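Local coordinates for protein restriction endonuclease AspBHI (Azoarcus sp., PDB 4OC8) that is a DNA modification-dependent restriction endonuclease that assembles as a tetramer and probably binds DNA and cuts it with a PDDEXK-type nuclease domain, at residues Cys306-Val315 against Leu333-Ala343; Phe252-Thr260 against Trp380-Val388. All coordinates share one frame; numbering follows the deposited sequence.

Interaction 1. Residues Cys306-Val315 against Leu333-Ala343; sequences CYGANNAVGV and LVTTSYVDRQA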
ATOM      1  N   CYS A 306      15.470 -19.490  -2.988  1.00 43.93           N
ATOM      2  CA  CYS A 306      15.343 -20.592  -2.042  1.00 47.45           C
ATOM      3  C   CYS A 306      16.723 -21.075  -1.601  1.00 45.26           C
ATOM      4  O   CYS A 306      17.330 -21.922  -2.253  1.00 52.19           O
ATOM      5  CB  CYS A 306      14.564 -21.742  -2.677  1.00 42.09           C
ATOM      6  SG  CYS A 306      13.723 -22.796  -1.499  1.00 46.21           S
ATOM      7  N   TYR A 307      17.208 -20.533  -0.488  1.00 52.71           N
ATOM      8  CA  TYR A 307      18.554 -20.821   0.004  1.00 47.98           C
ATOM      9  C   TYR A 307      18.547 -21.485   1.377  1.00 52.72           C
ATOM     10  O   TYR A 307      17.576 -21.384   2.128  1.00 48.19           O
ATOM     11  CB  TYR A 307      19.369 -19.532   0.118  1.00 33.32           C
ATOM     12  CG  TYR A 307      19.965 -19.029  -1.170  1.00 41.00           C
ATOM     13  CD1 TYR A 307      19.527 -19.502  -2.398  1.00 42.56           C
ATOM     14  CD2 TYR A 307      20.983 -18.087  -1.157  1.00 37.05           C
ATOM     15  CE1 TYR A 307      20.079 -19.038  -3.581  1.00 41.11           C
ATOM     16  CE2 TYR A 307      21.542 -17.621  -2.330  1.00 36.59           C
ATOM     17  CZ  TYR A 307      21.088 -18.099  -3.540  1.00 42.40           C
ATOM     18  OH  TYR A 307      21.644 -17.636  -4.715  1.00 45.50           O
ATOM     19  N   GLY A 308      19.649 -22.155   1.701  1.00 48.89           N
ATOM     20  CA  GLY A 308      19.885 -22.618   3.054  1.00 51.19           C
ATOM     21  C   GLY A 308      20.458 -21.469   3.862  1.00 54.67           C
ATOM     22  O   GLY A 308      21.052 -20.547   3.296  1.00 45.32           O
ATOM     23  N   ALA A 309      20.285 -21.523   5.180  1.00 53.38           N
ATOM     24  CA  ALA A 309      20.729 -20.445   6.057  1.00 46.59           C
ATOM     25  C   ALA A 309      22.243 -20.222   6.002  1.00 59.48           C
ATOM     26  O   ALA A 309      22.735 -19.150   6.357  1.00 67.72           O
ATOM     27  CB  ALA A 309      20.285 -20.712   7.478  1.00 46.42           C
ATOM     28  N   ASN A 310      22.976 -21.235   5.551  1.00 55.36           N
ATOM     29  CA  ASN A 310      24.426 -21.135   5.428  1.00 54.77           C
ATOM     30  C   ASN A 310      24.870 -20.367   4.184  1.00 49.36           C
ATOM     31  O   ASN A 310      26.043 -20.028   4.040  1.00 56.06           O
ATOM     32  CB  ASN A 310      25.073 -22.531   5.459  1.00 68.83           C
ATOM     33  CG  ASN A 310      24.517 -23.471   4.391  1.00 64.34           C
ATOM     34  OD1 ASN A 310      23.303 -23.597   4.221  1.00 53.10           O
ATOM     35  ND2 ASN A 310      25.412 -24.139   3.672  1.00 64.33           N
ATOM     36  N   ASN A 311      23.926 -20.098   3.288  1.00 53.91           N
ATOM     37  CA  ASN A 311      24.226 -19.409   2.039  1.00 52.21           C
ATOM     38  C   ASN A 311      23.476 -18.096   1.943  1.00 44.22           C
ATOM     39  O   ASN A 311      22.259 -18.079   1.778  1.00 55.39           O
ATOM     40  CB  ASN A 311      23.866 -20.288   0.843  1.00 51.61           C
ATOM     41  CG  ASN A 311      24.560 -21.628   0.880  1.00 51.39           C
ATOM     42  OD1 ASN A 311      23.924 -22.664   1.077  1.00 59.40           O
ATOM     43  ND2 ASN A 311      25.872 -21.620   0.690  1.00 56.06           N
ATOM     44  N   ALA A 312      24.211 -16.997   2.039  1.00 42.09           N
ATOM     45  CA  ALA A 312      23.608 -15.672   2.066  1.00 43.69           C
ATOM     46  C   ALA A 312      23.133 -15.235   0.689  1.00 38.99           C
ATOM     47  O   ALA A 312      23.588 -15.753  -0.329  1.00 44.77           O
ATOM     48  CB  ALA A 312      24.603 -14.663   2.613  1.00 50.62           C
ATOM     49  N   VAL A 313      22.213 -14.278   0.661  1.00 38.43           N
ATOM     50  CA  VAL A 313      21.878 -13.609  -0.585  1.00 44.40           C
ATOM     51  C   VAL A 313      22.813 -12.418  -0.740  1.00 45.97           C
ATOM     52  O   VAL A 313      22.889 -11.555   0.132  1.00 45.90           O
ATOM     53  CB  VAL A 313      20.407 -13.162  -0.625  1.00 41.38           C
ATOM     54  CG1 VAL A 313      20.178 -12.184  -1.763  1.00 36.25           C
ATOM     55  CG2 VAL A 313      19.498 -14.377  -0.769  1.00 43.54           C
ATOM     56  N   GLY A 314      23.546 -12.387  -1.845  1.00 45.62           N
ATOM     57  CA  GLY A 314      24.581 -11.389  -2.013  1.00 50.87           C
ATOM     58  C   GLY A 314      24.319 -10.351  -3.084  1.00 47.98           C
ATOM     59  O   GLY A 314      23.212 -10.236  -3.609  1.00 49.98           O
ATOM     60  N   VAL A 315      25.367  -9.603  -3.406  1.00 45.11           N
ATOM     61  CA  VAL A 315      25.308  -8.519  -4.374  1.00 47.71           C
ATOM     62  C   VAL A 315      24.778  -8.962  -5.741  1.00 63.68           C
ATOM     63  O   VAL A 315      24.058  -8.218  -6.401  1.00 60.37           O
ATOM     64  CB  VAL A 315      26.705  -7.879  -4.536  1.00 44.70           C
ATOM     65  CG1 VAL A 315      26.686  -6.764  -5.573  1.00 54.50           C
ATOM     66  CG2 VAL A 315      27.192  -7.362  -3.197  1.00 52.70           C
ATOM     67  N   LEU A 333      12.034  -9.103  -2.732  1.00 38.49           N
ATOM     68  CA  LEU A 333      12.943 -10.237  -2.707  1.00 32.70           C
ATOM     69  C   LEU A 333      12.583 -11.144  -1.555  1.00 36.59           C
ATOM     70  O   LEU A 333      12.789 -10.792  -0.397  1.00 49.63           O
ATOM     71  CB  LEU A 333      14.392  -9.777  -2.563  1.00 32.71           C
ATOM     72  CG  LEU A 333      15.419 -10.904  -2.432  1.00 36.16           C
ATOM     73  CD1 LEU A 333      16.490 -10.772  -3.495  1.00 41.06           C
ATOM     74  CD2 LEU A 333      16.044 -10.919  -1.048  1.00 41.70           C
ATOM     75  N   VAL A 334      12.042 -12.313  -1.874  1.00 41.21           N
ATOM     76  CA  VAL A 334      11.709 -13.301  -0.857  1.00 42.84           C
ATOM     77  C   VAL A 334      12.806 -14.358  -0.789  1.00 40.76           C
ATOM     78  O   VAL A 334      13.250 -14.864  -1.813  1.00 46.76           O
ATOM     79  CB  VAL A 334      10.354 -13.966  -1.152  1.00 34.96           C
ATOM     80  CG1 VAL A 334      10.035 -15.024  -0.107  1.00 28.95           C
ATOM     81  CG2 VAL A 334       9.258 -12.915  -1.212  1.00 34.57           C
ATOM     82  N   THR A 335      13.255 -14.678   0.416  1.00 38.26           N
ATOM     83  CA  THR A 335      14.298 -15.678   0.582  1.00 43.53           C
ATOM     84  C   THR A 335      14.137 -16.461   1.877  1.00 43.37           C
ATOM     85  O   THR A 335      13.781 -15.902   2.918  1.00 42.67           O
ATOM     86  CB  THR A 335      15.702 -15.049   0.556  1.00 48.59           C
ATOM     87  OG1 THR A 335      16.667 -16.025   0.972  1.00 44.74           O
ATOM     88  CG2 THR A 335      15.768 -13.852   1.489  1.00 41.55           C
ATOM     89  N   THR A 336      14.408 -17.760   1.803  1.00 38.27           N
ATOM     90  CA  THR A 336      14.393 -18.617   2.983  1.00 45.49           C
ATOM     91  C   THR A 336      15.716 -18.524   3.746  1.00 45.90           C
ATOM     92  O   THR A 336      15.961 -19.286   4.676  1.00 41.26           O
ATOM     93  CB  THR A 336      14.107 -20.084   2.612  1.00 46.08           C
ATOM     94  OG1 THR A 336      14.823 -20.430   1.417  1.00 40.14           O
ATOM     95  CG2 THR A 336      12.620 -20.288   2.382  1.00 42.32           C
ATOM     96  N   SER A 337      16.564 -17.585   3.342  1.00 42.68           N
ATOM     97  CA  SER A 337      17.818 -17.335   4.034  1.00 39.91           C
ATOM     98  C   SER A 337      17.919 -15.862   4.403  1.00 46.32           C
ATOM     99  O   SER A 337      16.906 -15.179   4.523  1.00 48.06           O
ATOM    100  CB  SER A 337      18.990 -17.727   3.143  1.00 48.95           C
ATOM    101  OG  SER A 337      20.224 -17.368   3.732  1.00 52.13           O
ATOM    102  N   TYR A 338      19.144 -15.377   4.579  1.00 52.54           N
ATOM    103  CA  TYR A 338      19.373 -13.976   4.918  1.00 40.80           C
ATOM    104  C   TYR A 338      20.154 -13.251   3.824  1.00 44.90           C
ATOM    105  O   TYR A 338      20.796 -13.879   2.983  1.00 46.68           O
ATOM    106  CB  TYR A 338      20.129 -13.869   6.238  1.00 47.09           C
ATOM    107  CG  TYR A 338      21.615 -14.143   6.122  1.00 54.46           C
ATOM    108  CD1 TYR A 338      22.094 -15.438   5.959  1.00 51.16           C
ATOM    109  CD2 TYR A 338      22.540 -13.107   6.188  1.00 49.79           C
ATOM    110  CE1 TYR A 338      23.450 -15.694   5.855  1.00 52.53           C
ATOM    111  CE2 TYR A 338      23.895 -13.354   6.087  1.00 61.50           C
ATOM    112  CZ  TYR A 338      24.346 -14.647   5.925  1.00 63.18           C
ATOM    113  OH  TYR A 338      25.699 -14.888   5.819  1.00 51.61           O
ATOM    114  N   VAL A 339      20.085 -11.924   3.839  1.00 48.21           N
ATOM    115  CA  VAL A 339      20.865 -11.088   2.935  1.00 40.84           C
ATOM    116  C   VAL A 339      22.104 -10.569   3.664  1.00 48.52           C
ATOM    117  O   VAL A 339      21.988  -9.999   4.749  1.00 48.84           O
ATOM    118  CB  VAL A 339      20.041  -9.891   2.444  1.00 35.69           C
ATOM    119  CG1 VAL A 339      20.872  -9.014   1.526  1.00 40.10           C
ATOM    120  CG2 VAL A 339      18.788 -10.370   1.740  1.00 36.93           C
ATOM    121  N   ASP A 340      23.284 -10.759   3.073  1.00 51.90           N
ATOM    122  CA  ASP A 340      24.532 -10.403   3.754  1.00 54.35           C
ATOM    123  C   ASP A 340      24.718  -8.900   3.946  1.00 56.73           C
ATOM    124  O   ASP A 340      23.957  -8.098   3.405  1.00 53.58           O
ATOM    125  CB  ASP A 340      25.767 -11.031   3.079  1.00 57.66           C
ATOM    126  CG  ASP A 340      26.111 -10.407   1.723  1.00 65.23           C
ATOM    127  OD1 ASP A 340      25.625  -9.305   1.386  1.00 63.66           O
ATOM    128  OD2 ASP A 340      26.904 -11.032   0.985  1.00 62.85           O
ATOM    129  N   ARG A 341      25.756  -8.541   4.698  1.00 62.98           N
ATOM    130  CA  ARG A 341      26.042  -7.149   5.037  1.00 57.41           C
ATOM    131  C   ARG A 341      26.222  -6.253   3.809  1.00 50.36           C
ATOM    132  O   ARG A 341      25.558  -5.228   3.691  1.00 52.82           O
ATOM    133  CB  ARG A 341      27.269  -7.065   5.954  1.00 60.89           C
ATOM    134  CG  ARG A 341      27.582  -5.667   6.482  1.00 68.24           C
ATOM    135  CD  ARG A 341      26.379  -5.044   7.178  1.00 81.51           C
ATOM    136  NE  ARG A 341      25.953  -5.808   8.348  1.00 98.00           N
ATOM    137  CZ  ARG A 341      26.262  -5.494   9.603  1.00 91.75           C
ATOM    138  NH1 ARG A 341      27.001  -4.421   9.856  1.00 78.90           N
ATOM    139  NH2 ARG A 341      25.827  -6.249  10.605  1.00 72.18           N
ATOM    140  N   GLN A 342      27.104  -6.643   2.895  1.00 51.27           N
ATOM    141  CA  GLN A 342      27.391  -5.827   1.717  1.00 50.37           C
ATOM    142  C   GLN A 342      26.143  -5.495   0.891  1.00 59.02           C
ATOM    143  O   GLN A 342      25.926  -4.339   0.520  1.00 60.17           O
ATOM    144  CB  GLN A 342      28.446  -6.497   0.835  1.00 55.20           C
ATOM    145  CG  GLN A 342      28.898  -5.644  -0.348  1.00 65.64           C
ATOM    146  CD  GLN A 342      29.902  -6.355  -1.244  1.00 84.92           C
ATOM    147  OE1 GLN A 342      30.269  -7.507  -0.999  1.00 92.79           O
ATOM    148  NE2 GLN A 342      30.347  -5.669  -2.295  1.00 76.18           N
ATOM    149  N   ALA A 343      25.319  -6.503   0.619  1.00 59.69           N
ATOM    150  CA  ALA A 343      24.130  -6.321  -0.214  1.00 54.80           C
ATOM    151  C   ALA A 343      23.071  -5.443   0.458  1.00 54.37           C
ATOM    152  O   ALA A 343      22.492  -4.558  -0.178  1.00 48.31           O
ATOM    153  CB  ALA A 343      23.540  -7.671  -0.604  1.00 48.35           C
TER

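Interaction 2. Residues Phe252-Thr260 against Trp380-Val388; sequences FEACAGALT and WLDGITASV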
ATOM      1  N   PHE A 252       9.227 -22.543  -6.264  1.00 41.81           N
ATOM      2  CA  PHE A 252       9.301 -21.687  -5.088  1.00 47.75           C
ATOM      3  C   PHE A 252       8.777 -20.285  -5.368  1.00 46.37           C
ATOM      4  O   PHE A 252       8.199 -19.651  -4.483  1.00 47.34           O
ATOM      5  CB  PHE A 252      10.724 -21.603  -4.547  1.00 48.80           C
ATOM      6  CG  PHE A 252      10.872 -20.648  -3.403  1.00 37.73           C
ATOM      7  CD1 PHE A 252      10.279 -20.916  -2.182  1.00 40.76           C
ATOM      8  CD2 PHE A 252      11.599 -19.482  -3.549  1.00 39.26           C
ATOM      9  CE1 PHE A 252      10.413 -20.040  -1.123  1.00 39.59           C
ATOM     10  CE2 PHE A 252      11.735 -18.601  -2.497  1.00 39.92           C
ATOM     11  CZ  PHE A 252      11.139 -18.880  -1.281  1.00 38.94           C
ATOM     12  N   GLU A 253       8.971 -19.811  -6.597  1.00 42.59           N
ATOM     13  CA  GLU A 253       8.454 -18.504  -6.989  1.00 45.66           C
ATOM     14  C   GLU A 253       6.965 -18.394  -6.670  1.00 46.87           C
ATOM     15  O   GLU A 253       6.520 -17.396  -6.096  1.00 49.58           O
ATOM     16  CB  GLU A 253       8.713 -18.240  -8.469  1.00 45.04           C
ATOM     17  CG  GLU A 253      10.187 -18.259  -8.827  1.00 52.81           C
ATOM     18  CD  GLU A 253      10.425 -18.099 -10.308  1.00 66.94           C
ATOM     19  OE1 GLU A 253       9.460 -17.741 -11.023  1.00 67.64           O
ATOM     20  OE2 GLU A 253      11.572 -18.337 -10.753  1.00 62.44           O
ATOM     21  N   ALA A 254       6.212 -19.441  -6.996  1.00 43.09           N
ATOM     22  CA  ALA A 254       4.790 -19.474  -6.681  1.00 41.20           C
ATOM     23  C   ALA A 254       4.601 -19.207  -5.199  1.00 43.55           C
ATOM     24  O   ALA A 254       3.858 -18.300  -4.815  1.00 46.90           O
ATOM     25  CB  ALA A 254       4.180 -20.808  -7.066  1.00 40.03           C
ATOM     26  N   CYS A 255       5.312 -19.973  -4.376  1.00 44.47           N
ATOM     27  CA  CYS A 255       5.264 -19.797  -2.932  1.00 42.66           C
ATOM     28  C   CYS A 255       5.570 -18.348  -2.569  1.00 43.50           C
ATOM     29  O   CYS A 255       4.841 -17.725  -1.781  1.00 37.33           O
ATOM     30  CB  CYS A 255       6.254 -20.737  -2.246  1.00 32.82           C
ATOM     31  SG  CYS A 255       6.393 -20.482  -0.472  1.00 45.89           S
ATOM     32  N   ALA A 256       6.619 -17.800  -3.181  1.00 35.56           N
ATOM     33  CA  ALA A 256       7.009 -16.429  -2.897  1.00 36.97           C
ATOM     34  C   ALA A 256       5.809 -15.533  -3.162  1.00 42.70           C
ATOM     35  O   ALA A 256       5.422 -14.727  -2.306  1.00 46.74           O
ATOM     36  CB  ALA A 256       8.188 -16.021  -3.746  1.00 32.75           C
ATOM     37  N   GLY A 257       5.189 -15.732  -4.325  1.00 40.95           N
ATOM     38  CA  GLY A 257       4.014 -14.973  -4.715  1.00 35.12           C
ATOM     39  C   GLY A 257       2.969 -15.002  -3.621  1.00 37.43           C
ATOM     40  O   GLY A 257       2.468 -13.954  -3.211  1.00 51.46           O
ATOM     41  N   ALA A 258       2.690 -16.195  -3.104  1.00 33.57           N
ATOM     42  CA  ALA A 258       1.671 -16.336  -2.078  1.00 33.76           C
ATOM     43  C   ALA A 258       2.057 -15.481  -0.876  1.00 35.75           C
ATOM     44  O   ALA A 258       1.254 -14.674  -0.387  1.00 38.94           O
ATOM     45  CB  ALA A 258       1.503 -17.790  -1.691  1.00 27.80           C
ATOM     46  N   LEU A 259       3.311 -15.613  -0.451  1.00 36.96           N
ATOM     47  CA  LEU A 259       3.807 -14.851   0.685  1.00 40.86           C
ATOM     48  C   LEU A 259       3.674 -13.362   0.401  1.00 37.15           C
ATOM     49  O   LEU A 259       3.283 -12.583   1.278  1.00 42.98           O
ATOM     50  CB  LEU A 259       5.258 -15.225   0.990  1.00 38.90           C
ATOM     51  CG  LEU A 259       5.445 -16.582   1.671  1.00 41.74           C
ATOM     52  CD1 LEU A 259       6.902 -17.022   1.618  1.00 45.24           C
ATOM     53  CD2 LEU A 259       4.961 -16.503   3.112  1.00 37.08           C
ATOM     54  N   THR A 260       3.946 -12.983  -0.846  1.00 33.83           N
ATOM     55  CA  THR A 260       3.844 -11.587  -1.235  1.00 36.92           C
ATOM     56  C   THR A 260       2.420 -11.094  -1.002  1.00 37.68           C
ATOM     57  O   THR A 260       2.224 -10.032  -0.416  1.00 38.30           O
ATOM     58  CB  THR A 260       4.303 -11.365  -2.690  1.00 35.66           C
ATOM     59  OG1 THR A 260       5.734 -11.430  -2.747  1.00 46.09           O
ATOM     60  CG2 THR A 260       3.854 -10.014  -3.211  1.00 36.88           C
ATOM     61  N   TRP A 380      -0.333 -25.934   3.776  1.00 51.17           N
ATOM     62  CA  TRP A 380      -0.265 -24.619   3.159  1.00 37.74           C
ATOM     63  C   TRP A 380       0.376 -24.688   1.776  1.00 53.35           C
ATOM     64  O   TRP A 380      -0.159 -24.142   0.800  1.00 52.45           O
ATOM     65  CB  TRP A 380       0.518 -23.664   4.060  1.00 50.76           C
ATOM     66  CG  TRP A 380       0.675 -22.283   3.499  1.00 46.99           C
ATOM     67  CD1 TRP A 380      -0.308 -21.359   3.316  1.00 38.44           C
ATOM     68  CD2 TRP A 380       1.890 -21.667   3.059  1.00 45.70           C
ATOM     69  NE1 TRP A 380       0.216 -20.211   2.781  1.00 49.40           N
ATOM     70  CE2 TRP A 380       1.568 -20.373   2.614  1.00 46.05           C
ATOM     71  CE3 TRP A 380       3.225 -22.085   2.995  1.00 49.41           C
ATOM     72  CZ2 TRP A 380       2.521 -19.491   2.115  1.00 45.20           C
ATOM     73  CZ3 TRP A 380       4.174 -21.209   2.499  1.00 47.21           C
ATOM     74  CH2 TRP A 380       3.818 -19.927   2.067  1.00 47.29           C
ATOM     75  N   LEU A 381       1.518 -25.367   1.700  1.00 53.90           N
ATOM     76  CA  LEU A 381       2.230 -25.554   0.440  1.00 44.81           C
ATOM     77  C   LEU A 381       1.404 -26.360  -0.565  1.00 50.04           C
ATOM     78  O   LEU A 381       1.406 -26.065  -1.766  1.00 48.61           O
ATOM     79  CB  LEU A 381       3.580 -26.225   0.688  1.00 37.66           C
ATOM     80  CG  LEU A 381       4.613 -25.342   1.384  1.00 43.01           C
ATOM     81  CD1 LEU A 381       5.831 -26.144   1.798  1.00 40.69           C
ATOM     82  CD2 LEU A 381       5.020 -24.190   0.482  1.00 46.20           C
ATOM     83  N   ASP A 382       0.698 -27.373  -0.068  1.00 52.44           N
ATOM     84  CA  ASP A 382      -0.219 -28.136  -0.905  1.00 59.99           C
ATOM     85  C   ASP A 382      -1.241 -27.187  -1.518  1.00 55.53           C
ATOM     86  O   ASP A 382      -1.546 -27.261  -2.716  1.00 50.88           O
ATOM     87  CB  ASP A 382      -0.921 -29.227  -0.090  1.00 60.12           C
ATOM     88  CG  ASP A 382       0.008 -30.375   0.279  1.00 63.50           C
ATOM     89  OD1 ASP A 382       0.921 -30.688  -0.518  1.00 64.09           O
ATOM     90  OD2 ASP A 382      -0.179 -30.965   1.365  1.00 55.99           O
ATOM     91  N   GLY A 383      -1.746 -26.282  -0.683  1.00 57.26           N
ATOM     92  CA  GLY A 383      -2.669 -25.250  -1.120  1.00 55.98           C
ATOM     93  C   GLY A 383      -2.097 -24.375  -2.218  1.00 50.95           C
ATOM     94  O   GLY A 383      -2.752 -24.141  -3.235  1.00 49.40           O
ATOM     95  N   ILE A 384      -0.874 -23.892  -2.019  1.00 49.80           N
ATOM     96  CA  ILE A 384      -0.229 -23.048  -3.023  1.00 47.53           C
ATOM     97  C   ILE A 384      -0.083 -23.773  -4.352  1.00 56.14           C
ATOM     98  O   ILE A 384      -0.514 -23.268  -5.385  1.00 61.56           O
ATOM     99  CB  ILE A 384       1.167 -22.590  -2.584  1.00 46.56           C
ATOM    100  CG1 ILE A 384       1.112 -21.941  -1.206  1.00 52.08           C
ATOM    101  CG2 ILE A 384       1.761 -21.627  -3.608  1.00 44.37           C
ATOM    102  CD1 ILE A 384       2.472 -21.556  -0.686  1.00 55.38           C
ATOM    103  N   THR A 385       0.529 -24.955  -4.320  1.00 61.60           N
ATOM    104  CA  THR A 385       0.785 -25.711  -5.546  1.00 62.86           C
ATOM    105  C   THR A 385      -0.508 -26.070  -6.270  1.00 55.64           C
ATOM    106  O   THR A 385      -0.568 -26.037  -7.499  1.00 50.72           O
ATOM    107  CB  THR A 385       1.600 -26.994  -5.277  1.00 58.62           C
ATOM    108  OG1 THR A 385       0.869 -27.850  -4.391  1.00 59.79           O
ATOM    109  CG2 THR A 385       2.951 -26.652  -4.652  1.00 55.78           C
ATOM    110  N   ALA A 386      -1.545 -26.390  -5.502  1.00 59.94           N
ATOM    111  CA  ALA A 386      -2.836 -26.747  -6.086  1.00 61.76           C
ATOM    112  C   ALA A 386      -3.595 -25.540  -6.635  1.00 66.30           C
ATOM    113  O   ALA A 386      -4.397 -25.675  -7.560  1.00 73.00           O
ATOM    114  CB  ALA A 386      -3.693 -27.498  -5.073  1.00 56.23           C
ATOM    115  N   SER A 387      -3.344 -24.363  -6.068  1.00 74.55           N
ATOM    116  CA  SER A 387      -4.085 -23.163  -6.451  1.00 74.02           C
ATOM    117  C   SER A 387      -3.375 -22.330  -7.516  1.00 72.22           C
ATOM    118  O   SER A 387      -3.835 -21.243  -7.868  1.00 74.29           O
ATOM    119  CB  SER A 387      -4.392 -22.297  -5.228  1.00 58.62           C
ATOM    120  OG  SER A 387      -3.200 -21.806  -4.644  1.00 66.54           O
ATOM    121  N   VAL A 388      -2.249 -22.834  -8.014  1.00 80.43           N
ATOM    122  CA  VAL A 388      -1.544 -22.183  -9.118  1.00 97.79           C
ATOM    123  C   VAL A 388      -1.150 -23.203 -10.184  1.00 85.95           C
ATOM    124  O   VAL A 388      -1.524 -23.073 -11.350  1.00 80.16           O
ATOM    125  CB  VAL A 388      -0.270 -21.432  -8.654  1.00 83.97           C
ATOM    126  CG1 VAL A 388      -0.588 -20.465  -7.513  1.00 75.81           C
ATOM    127  CG2 VAL A 388       0.817 -22.420  -8.255  1.00 74.31           C
TER

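Interaction 1. Residues Cys306-Val315 against Leu333-Ala343
Val313 and Val339 meet in a single parallel beta bridge. Val313 N donates to Tyr338 O at 2.7 Å, and Asp340 N returns a bond of 3.1 Å to Val313 O. Beside the bridge, Val339 CG2 packs against Val313 CB at 4.0 Å; both beta-branched side chains suit an extended backbone. The Tyr338 ring carries Ala312 CB over one face, where a methyl group fits against the flat surface, while Ala309 O lies at the ring edge near its plane. The ring is brought against the loop by a chi1 of 78°, with CG between the backbone N and the carbonyl carbon.

Two hydroxyls hold the type I turn Gly308-Asn311, one at its last residue and one just ahead of it. Ser337 OG, anti to its own N (chi1 174°), donates to Asn311 O at 2.9 Å from above the carbonyl plane. Thr336 OG1 reaches Tyr307 O at 3.0 Å, in the carbonyl plane and on a lone pair. Thr335 OG1 accepts from Ser337 N in an ST turn that helps place the serine. The Tyr307 hydroxyl is hydrogen-bonded to the carboxylate of Glu317.

On the far side of the bridge, Asp340 is the N-cap of helix 341-349, its OD1 accepting from Ala343 N at 2.9 Å. An alanine here removes this acceptor, and the first turn of the helix would probably be left less firmly fixed beside Gly314. The methyl of Ala343 fits against the Gly314 backbone, and Val315 CG2 lies across the Gln342 amide.

The contact joins the exit of strand 294-305 to that of its parallel neighbour, strand 330-335; helix 315-324 makes the beta-alpha-beta crossover between them. Arg242 of helix 232-244 hydrogen-bonds to Tyr307 O and Thr336 O, and helix 251-263 covers Cys306 and Val334.

Interaction 2. Residues Phe252-Thr260 against Trp380-Val388
Trp380 directs its six-membered ring at helix 251-263, with Leu259 CG at the ring edge, 3.7 Å from Trp380 CH2. The leucine and tryptophan side chains cross at about a right angle, so the branched end of Leu259 meets the rim of the indole. With CG anti to the backbone N (chi1 179°), the indole extends from its own helix toward helix 251-263. Cys255 SG stands obliquely to the same ring, 4.7 Å from the centroid of the six-membered ring of Trp380, a sulfur-aromatic contact that suits a small polarisable atom. Ile384 CD1 lies over one face of the indole, offset toward its rim, and also touches Ala258 CB at 4.0 Å.

Ile384 thus packs beside the tryptophan, its CG2 branch resting on the backbone of Cys255. Ala254 and Ala258, one turn apart, offer only methyl groups here, which lets the bulky residues of helix 374-386 settle close to the helix surface. The axes of segments 252-260 and 380-386 come within 9.6 Å at 105°, a steep crossing that limits the contact to a short length of each helix.

No hydrogen bond links the segments; the packing is apolar. Ala256 and Thr260 of helix 251-263 touch strands 294-305 and 330-335. This is consistent with the helix-on-sheet packing of the PDDEXK fold, with the C-terminal helix stacked outside helix 251-263.

Overall arrangement
Helix 251-263 links the two contacts, whose centres lie about 20 Å apart. Phe252 CD2 packs on Cys306 CB at 3.8 Å, Ala256 CB on Val334 CB at 4.0 Å, and Leu259 CD1 on Val334 CG1 at 4.1 Å. Leu259 therefore touches both the strand of interaction 1 and the tryptophan of interaction 2. Both segments of interaction 1 fall, in sequence, between those of interaction 2. Val334 is also backbone hydrogen-bonded to Glu303 and Lys305, whose spacing matches the Glu-x-Lys part of the PDDEXK motif, so interaction 1 probably borders the nuclease centre, whereas interaction 2 lies on the outer side of helix 251-263, where segment 380-388 also touches a second subunit.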